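Local coordinates for protein ferredoxin (PDB 1H98) that carries electrons in a range of metabolic reactions, using one [3Fe-4S] and one [4Fe-4S] cluster bound in a small bacterial-type ferredoxin fold, at residues A[3-9]-A[64-70]; A[8-14]-A[27-32]. All coordinates share one frame; numbering follows the deposited sequence.

Overall arrangement
Both contacts draw on the loop that carries Cys8, a ligand of the [3Fe-4S] cluster: contact 1 packs the outer side of 3-9 against Trp64 and the C-terminal helix 66-74, and contact 2 ties the cluster loop 8-14 to the turn between strands 25-27 and 32-34. Their centres lie about 11 Å apart, and Cys8 and Ile9 belong to both. Lys70 on the helix joins them directly, its NZ forming a salt bridge with Asp30 OD2 at 3.0 Å and a probable hydrogen bond with Gln31 OE1 at 2.8 Å. Nearer the cluster, Ile4 CG2 packs against Phe32 O at 3.5 Å. The [4Fe-4S] cluster is about 7 Å from the side chain of Ile4 and about 10 Å from that of Phe32.

Contact 1. Residues A[3-9]-A[64-70]; sequences VICEPCI and WKSYIEK. Unlike the reference sequence in segment 3-9: Glu6 (reference Gln). With F3S (Fe3-s4 cluster), chain C.
Trp64 and Tyr67 receive the turn 5-7 with two aromatic rings. Over one face of the indole sit two aliphatic groups in CH-pi contact: Glu6 CB lies 3.8 Å from the centroid of the five-membered ring, and Pro7 CD 3.9 Å from that of the six-membered ring. Pro7 CG closes to 3.4 Å from Trp64 CH2, and Cys5 CB reaches Trp64 CE3 at 3.7 Å. With an alanine here in place of Trp64, Cys5 CB, Glu6 CB and the proline ring would probably lose their aromatic cover and a gap would open between turn and helix. The Tyr67 ring lies flat against the backbone, with Glu6 N 3.5 Å above its centre, while Ile9 CD1 meets the ring at its edge.

Polar contact is sparse. Tyr67 OH comes within 3.0 Å of Glu6 OE1, close enough for a hydrogen bond; the CG of Glu6 stands anti to the backbone N (chi1 -172°), which carries the carboxylate past the tyrosine ring to the hydroxyl. The carboxylate is turned 72° from the plane of the tyrosine ring.

Apolar contact continues toward the strand, where Val3 CG2 meets Ile68 CG1 at 4.1 Å. On the other face of the strand, Ile4 CG2 lies 3.8 Å from cluster sulfur S3. Trp64 and helix 66-74 together cover strand 2-4 and the first cysteine loop of a seven-iron ferredoxin, where Cys8 SG binds iron FE3 of the [3Fe-4S] cluster.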
loop_
_atom_site.group_PDB
_atom_site.type_symbol
_atom_site.label_atom_id
_atom_site.label_comp_id
_atom_site.label_asym_id
_atom_site.label_seq_id
_atom_site.Cartn_x
_atom_site.Cartn_y
_atom_site.Cartn_z
ATOM N N VAL A 3 3.730 2.250 -0.406
ATOM C CA VAL A 3 3.334 1.225 -1.363
ATOM C C VAL A 3 2.962 -0.090 -0.686
ATOM O O VAL A 3 3.653 -0.526 0.230
ATOM C CB VAL A 3 4.513 0.959 -2.356
ATOM C CG1 VAL A 3 4.141 -0.109 -3.376
ATOM C CG2 VAL A 3 4.921 2.262 -3.067
ATOM N N ILE A 4 1.858 -0.703 -1.116
ATOM C CA ILE A 4 1.443 -1.990 -0.559
ATOM C C ILE A 4 2.092 -3.069 -1.425
ATOM O O ILE A 4 1.869 -3.131 -2.643
ATOM C CB ILE A 4 -0.106 -2.165 -0.541
ATOM C CG1 ILE A 4 -0.733 -1.168 0.443
ATOM C CG2 ILE A 4 -0.466 -3.601 -0.168
ATOM C CD1 ILE A 4 -2.243 -1.238 0.536
ATOM N N CYS A 5 2.917 -3.896 -0.799
ATOM C CA CYS A 5 3.631 -4.936 -1.518
ATOM C C CYS A 5 3.014 -6.330 -1.440
ATOM O O CYS A 5 1.898 -6.512 -0.943
ATOM C CB CYS A 5 5.104 -4.935 -1.092
ATOM S SG CYS A 5 5.918 -3.322 -1.343
ATOM N N GLU A 6 3.778 -7.314 -1.903
ATOM C CA GLU A 6 3.367 -8.712 -1.969
ATOM C C GLU A 6 2.591 -9.385 -0.830
ATOM O O GLU A 6 1.591 -10.055 -1.086
ATOM C CB GLU A 6 4.579 -9.565 -2.328
ATOM C CG GLU A 6 4.253 -11.009 -2.618
ATOM C CD GLU A 6 5.363 -11.694 -3.378
ATOM O OE1 GLU A 6 5.625 -11.295 -4.542
ATOM O OE2 GLU A 6 5.969 -12.627 -2.809
ATOM N N PRO A 7 3.022 -9.211 0.431
ATOM C CA PRO A 7 2.323 -9.847 1.558
ATOM C C PRO A 7 0.801 -9.650 1.662
ATOM O O PRO A 7 0.108 -10.469 2.273
ATOM C CB PRO A 7 3.056 -9.274 2.775
ATOM C CG PRO A 7 4.434 -9.052 2.256
ATOM C CD PRO A 7 4.163 -8.419 0.920
ATOM N N CYS A 8 0.289 -8.571 1.076
ATOM C CA CYS A 8 -1.144 -8.273 1.119
ATOM C C CYS A 8 -1.960 -9.285 0.322
ATOM O O CYS A 8 -3.105 -9.575 0.674
ATOM C CB CYS A 8 -1.421 -6.861 0.574
ATOM S SG CYS A 8 -3.151 -6.296 0.720
ATOM N N ILE A 9 -1.365 -9.818 -0.740
ATOM C CA ILE A 9 -2.039 -10.780 -1.600
ATOM C C ILE A 9 -2.419 -12.029 -0.817
ATOM O O ILE A 9 -1.583 -12.647 -0.161
ATOM C CB ILE A 9 -1.155 -11.158 -2.806
ATOM C CG1 ILE A 9 -0.808 -9.902 -3.609
ATOM C CG2 ILE A 9 -1.876 -12.171 -3.703
ATOM C CD1 ILE A 9 0.130 -10.158 -4.771
ATOM N N TRP A 64 10.730 -6.420 -4.360
ATOM C CA TRP A 64 9.345 -6.000 -4.539
ATOM C C TRP A 64 9.154 -4.665 -5.261
ATOM O O TRP A 64 8.054 -4.113 -5.250
ATOM C CB TRP A 64 8.631 -5.966 -3.185
ATOM C CG TRP A 64 8.403 -7.323 -2.591
ATOM C CD1 TRP A 64 8.394 -8.518 -3.254
ATOM C CD2 TRP A 64 8.162 -7.629 -1.214
ATOM N NE1 TRP A 64 8.168 -9.549 -2.375
ATOM C CE2 TRP A 64 8.022 -9.030 -1.114
ATOM C CE3 TRP A 64 8.054 -6.854 -0.050
ATOM C CZ2 TRP A 64 7.783 -9.676 0.104
ATOM C CZ3 TRP A 64 7.818 -7.495 1.158
ATOM C CH2 TRP A 64 7.685 -8.891 1.225
ATOM N N LYS A 65 10.189 -4.187 -5.949
ATOM C CA LYS A 65 10.119 -2.911 -6.669
ATOM C C LYS A 65 8.964 -2.840 -7.659
ATOM O O LYS A 65 8.407 -1.768 -7.890
ATOM C CB LYS A 65 11.428 -2.630 -7.406
ATOM C CG LYS A 65 12.648 -2.567 -6.495
ATOM C CD LYS A 65 12.824 -1.218 -5.822
ATOM C CE LYS A 65 13.467 -0.231 -6.782
ATOM N NZ LYS A 65 13.814 1.076 -6.153
ATOM N N SER A 66 8.596 -3.981 -8.230
ATOM C CA SER A 66 7.504 -4.038 -9.198
ATOM C C SER A 66 6.163 -3.584 -8.613
ATOM O O SER A 66 5.261 -3.178 -9.354
ATOM C CB SER A 66 7.363 -5.452 -9.760
ATOM O OG SER A 66 6.965 -6.367 -8.753
ATOM N N TYR A 67 6.022 -3.657 -7.291
ATOM C CA TYR A 67 4.782 -3.249 -6.651
ATOM C C TYR A 67 4.539 -1.745 -6.686
ATOM O O TYR A 67 3.399 -1.292 -6.555
ATOM C CB TYR A 67 4.692 -3.810 -5.235
ATOM C CG TYR A 67 4.377 -5.288 -5.251
ATOM C CD1 TYR A 67 5.397 -6.237 -5.285
ATOM C CD2 TYR A 67 3.054 -5.737 -5.306
ATOM C CE1 TYR A 67 5.111 -7.594 -5.382
ATOM C CE2 TYR A 67 2.758 -7.092 -5.406
ATOM C CZ TYR A 67 3.789 -8.013 -5.445
ATOM O OH TYR A 67 3.516 -9.351 -5.569
ATOM N N ILE A 68 5.591 -0.969 -6.920
ATOM C CA ILE A 68 5.441 0.479 -7.012
ATOM C C ILE A 68 4.562 0.773 -8.238
ATOM O O ILE A 68 3.533 1.460 -8.134
ATOM C CB ILE A 68 6.809 1.185 -7.162
ATOM C CG1 ILE A 68 7.649 0.983 -5.896
ATOM C CG2 ILE A 68 6.608 2.669 -7.457
ATOM C CD1 ILE A 68 9.110 1.402 -6.040
ATOM N N GLU A 69 4.935 0.205 -9.383
ATOM C CA GLU A 69 4.172 0.409 -10.608
ATOM C C GLU A 69 2.797 -0.252 -10.535
ATOM O O GLU A 69 1.829 0.272 -11.087
ATOM C CB GLU A 69 4.951 -0.082 -11.832
ATOM C CG GLU A 69 4.271 0.212 -13.179
ATOM C CD GLU A 69 3.924 1.692 -13.398
ATOM O OE1 GLU A 69 4.618 2.578 -12.856
ATOM O OE2 GLU A 69 2.949 1.971 -14.134
ATOM N N LYS A 70 2.704 -1.389 -9.847
ATOM C CA LYS A 70 1.421 -2.076 -9.699
ATOM C C LYS A 70 0.410 -1.175 -8.985
ATOM O O LYS A 70 -0.730 -1.048 -9.425
ATOM C CB LYS A 70 1.581 -3.393 -8.932
ATOM C CG LYS A 70 0.303 -4.212 -8.901
ATOM C CD LYS A 70 0.469 -5.512 -8.148
ATOM C CE LYS A 70 -0.838 -6.297 -8.159
ATOM N NZ LYS A 70 -0.750 -7.570 -7.394
HETATM FE FE1 F3S C . -3.826 -3.369 4.451
HETATM FE FE3 F3S C . -3.253 -5.551 2.796
HETATM FE FE4 F3S C . -1.983 -5.244 5.238
HETATM S S1 F3S C . -5.321 -4.627 3.211
HETATM S S2 F3S C . -3.619 -4.265 6.549
HETATM S S3 F3S C . -1.798 -3.811 3.403
HETATM S S4 F3S C . -2.844 -7.185 4.359
#

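Contact 2. Residues A[8-14]-A[27-32]; sequences CIGVKDQ and DGGDQF. With F3S (Fe3-s4 cluster), chain C.
Lys12 reaches across to the turn 27-31 and is gripped there at its tip. Its NZ donates to Gly29 O at 2.8 Å and forms a salt bridge with Asp27 OD1 at 3.1 Å; a bend at chi3 (65°) swings the ammonium group round to them. Asp27 OD1 also accepts from Gly29 N in an Asx turn, the two donors approaching from opposite faces of the carboxylate plane. Behind the ammonium, along the lysine chain, the packing is close: Lys12 CE lies 3.6 Å from Phe32 CE1, and Gln14 CG reaches the same ring carbon at 3.5 Å, its amide turned only 21° from the ring plane.

Phe32 N donates an almost straight hydrogen bond (172°) to Cys8 SG at 3.5 Å, the kind of NH-to-thiolate bond familiar from bacterial ferredoxins, where such bonds are thought to tune cluster potential. Phe32 CB packs on cluster sulfur S1.

Toward solvent the fit loosens. A water bridges Gly10 N and Asp30 O, 2.8 Å from each, and Ile9 CA makes a CH...O contact with that carbonyl. Ile9 runs alongside Asp30, whose carboxylate is paired with Lys70 of helix 66-74.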
loop_
_atom_site.group_PDB
_atom_site.type_symbol
_atom_site.label_atom_id
_atom_site.label_comp_id
_atom_site.label_asym_id
_atom_site.label_seq_id
_atom_site.Cartn_x
_atom_site.Cartn_y
_atom_site.Cartn_z
ATOM N N CYS A 8 0.289 -8.571 1.076
ATOM C CA CYS A 8 -1.144 -8.273 1.119
ATOM C C CYS A 8 -1.960 -9.285 0.322
ATOM O O CYS A 8 -3.105 -9.575 0.674
ATOM C CB CYS A 8 -1.421 -6.861 0.574
ATOM S SG CYS A 8 -3.151 -6.296 0.720
ATOM N N ILE A 9 -1.365 -9.818 -0.740
ATOM C CA ILE A 9 -2.039 -10.780 -1.600
ATOM C C ILE A 9 -2.419 -12.029 -0.817
ATOM O O ILE A 9 -1.583 -12.647 -0.161
ATOM C CB ILE A 9 -1.155 -11.158 -2.806
ATOM C CG1 ILE A 9 -0.808 -9.902 -3.609
ATOM C CG2 ILE A 9 -1.876 -12.171 -3.703
ATOM C CD1 ILE A 9 0.130 -10.158 -4.771
ATOM N N GLY A 10 -3.693 -12.392 -0.884
ATOM C CA GLY A 10 -4.164 -13.562 -0.171
ATOM C C GLY A 10 -4.480 -13.263 1.279
ATOM O O GLY A 10 -4.898 -14.153 2.014
ATOM N N VAL A 11 -4.288 -12.015 1.700
ATOM C CA VAL A 11 -4.559 -11.630 3.080
ATOM C C VAL A 11 -5.604 -10.521 3.152
ATOM O O VAL A 11 -6.655 -10.703 3.755
ATOM C CB VAL A 11 -3.268 -11.185 3.802
ATOM C CG1 VAL A 11 -3.580 -10.756 5.234
ATOM C CG2 VAL A 11 -2.259 -12.325 3.801
ATOM N N LYS A 12 -5.310 -9.380 2.535
ATOM C CA LYS A 12 -6.220 -8.234 2.519
ATOM C C LYS A 12 -6.866 -7.985 3.880
ATOM O O LYS A 12 -8.083 -7.821 3.990
ATOM C CB LYS A 12 -7.286 -8.422 1.436
ATOM C CG LYS A 12 -6.705 -8.520 0.034
ATOM C CD LYS A 12 -7.761 -8.819 -1.020
ATOM C CE LYS A 12 -8.765 -7.688 -1.149
ATOM N NZ LYS A 12 -9.769 -7.955 -2.215
ATOM N N ASP A 13 -6.023 -7.897 4.905
ATOM C CA ASP A 13 -6.469 -7.685 6.277
ATOM C C ASP A 13 -7.310 -6.430 6.474
ATOM O O ASP A 13 -8.237 -6.426 7.280
ATOM C CB ASP A 13 -5.264 -7.659 7.217
ATOM C CG ASP A 13 -5.659 -7.403 8.650
ATOM O OD1 ASP A 13 -6.003 -8.368 9.365
ATOM O OD2 ASP A 13 -5.635 -6.231 9.056
ATOM N N GLN A 14 -6.923 -5.348 5.804
ATOM C CA GLN A 14 -7.622 -4.063 5.855
ATOM C C GLN A 14 -7.476 -3.189 7.099
ATOM O O GLN A 14 -8.090 -2.124 7.170
ATOM C CB GLN A 14 -9.097 -4.230 5.473
ATOM C CG GLN A 14 -9.287 -4.714 4.042
ATOM C CD GLN A 14 -10.695 -5.210 3.763
ATOM O OE1 GLN A 14 -11.651 -4.437 3.774
ATOM N NE2 GLN A 14 -10.825 -6.505 3.493
ATOM N N ASP A 27 -9.423 -1.087 -2.673
ATOM C CA ASP A 27 -9.466 -2.493 -3.058
ATOM C C ASP A 27 -9.035 -2.637 -4.514
ATOM O O ASP A 27 -9.682 -2.105 -5.413
ATOM C CB ASP A 27 -10.895 -3.029 -2.877
ATOM C CG ASP A 27 -10.986 -4.543 -3.008
ATOM O OD1 ASP A 27 -10.031 -5.191 -3.482
ATOM O OD2 ASP A 27 -12.031 -5.099 -2.629
ATOM N N GLY A 28 -7.957 -3.381 -4.744
ATOM C CA GLY A 28 -7.467 -3.577 -6.094
ATOM C C GLY A 28 -7.659 -4.991 -6.606
ATOM O O GLY A 28 -7.016 -5.395 -7.574
ATOM N N GLY A 29 -8.530 -5.757 -5.957
ATOM C CA GLY A 29 -8.773 -7.121 -6.388
ATOM C C GLY A 29 -7.962 -8.125 -5.596
ATOM O O GLY A 29 -8.405 -8.583 -4.544
ATOM N N ASP A 30 -6.764 -8.454 -6.069
ATOM C CA ASP A 30 -5.928 -9.416 -5.356
ATOM C C ASP A 30 -5.211 -8.811 -4.144
ATOM O O ASP A 30 -4.644 -9.535 -3.326
ATOM C CB ASP A 30 -4.943 -10.111 -6.313
ATOM C CG ASP A 30 -3.866 -9.179 -6.869
ATOM O OD1 ASP A 30 -4.013 -7.933 -6.836
ATOM O OD2 ASP A 30 -2.854 -9.719 -7.365
ATOM N N GLN A 31 -5.269 -7.489 -4.023
ATOM C CA GLN A 31 -4.644 -6.782 -2.909
ATOM C C GLN A 31 -5.203 -5.365 -2.863
ATOM O O GLN A 31 -5.885 -4.930 -3.795
ATOM C CB GLN A 31 -3.120 -6.698 -3.107
ATOM C CG GLN A 31 -2.677 -5.865 -4.321
ATOM C CD GLN A 31 -1.176 -5.567 -4.329
ATOM O OE1 GLN A 31 -0.394 -6.267 -4.965
ATOM N NE2 GLN A 31 -0.779 -4.514 -3.629
ATOM N N PHE A 32 -4.981 -4.678 -1.750
ATOM C CA PHE A 32 -5.398 -3.287 -1.639
ATOM C C PHE A 32 -4.203 -2.496 -2.174
ATOM O O PHE A 32 -3.114 -3.051 -2.334
ATOM C CB PHE A 32 -5.708 -2.915 -0.188
ATOM C CG PHE A 32 -7.157 -3.075 0.176
ATOM C CD1 PHE A 32 -7.738 -4.339 0.250
ATOM C CD2 PHE A 32 -7.957 -1.962 0.391
ATOM C CE1 PHE A 32 -9.103 -4.489 0.529
ATOM C CE2 PHE A 32 -9.324 -2.100 0.670
ATOM C CZ PHE A 32 -9.894 -3.369 0.737
HETATM FE FE1 F3S C . -3.826 -3.369 4.451
HETATM FE FE3 F3S C . -3.253 -5.551 2.796
HETATM FE FE4 F3S C . -1.983 -5.244 5.238
HETATM S S1 F3S C . -5.321 -4.627 3.211
HETATM S S2 F3S C . -3.619 -4.265 6.549
HETATM S S3 F3S C . -1.798 -3.811 3.403
HETATM S S4 F3S C . -2.844 -7.185 4.359
HETATM O O HOH W 1 -5.972 -11.845 -2.415
#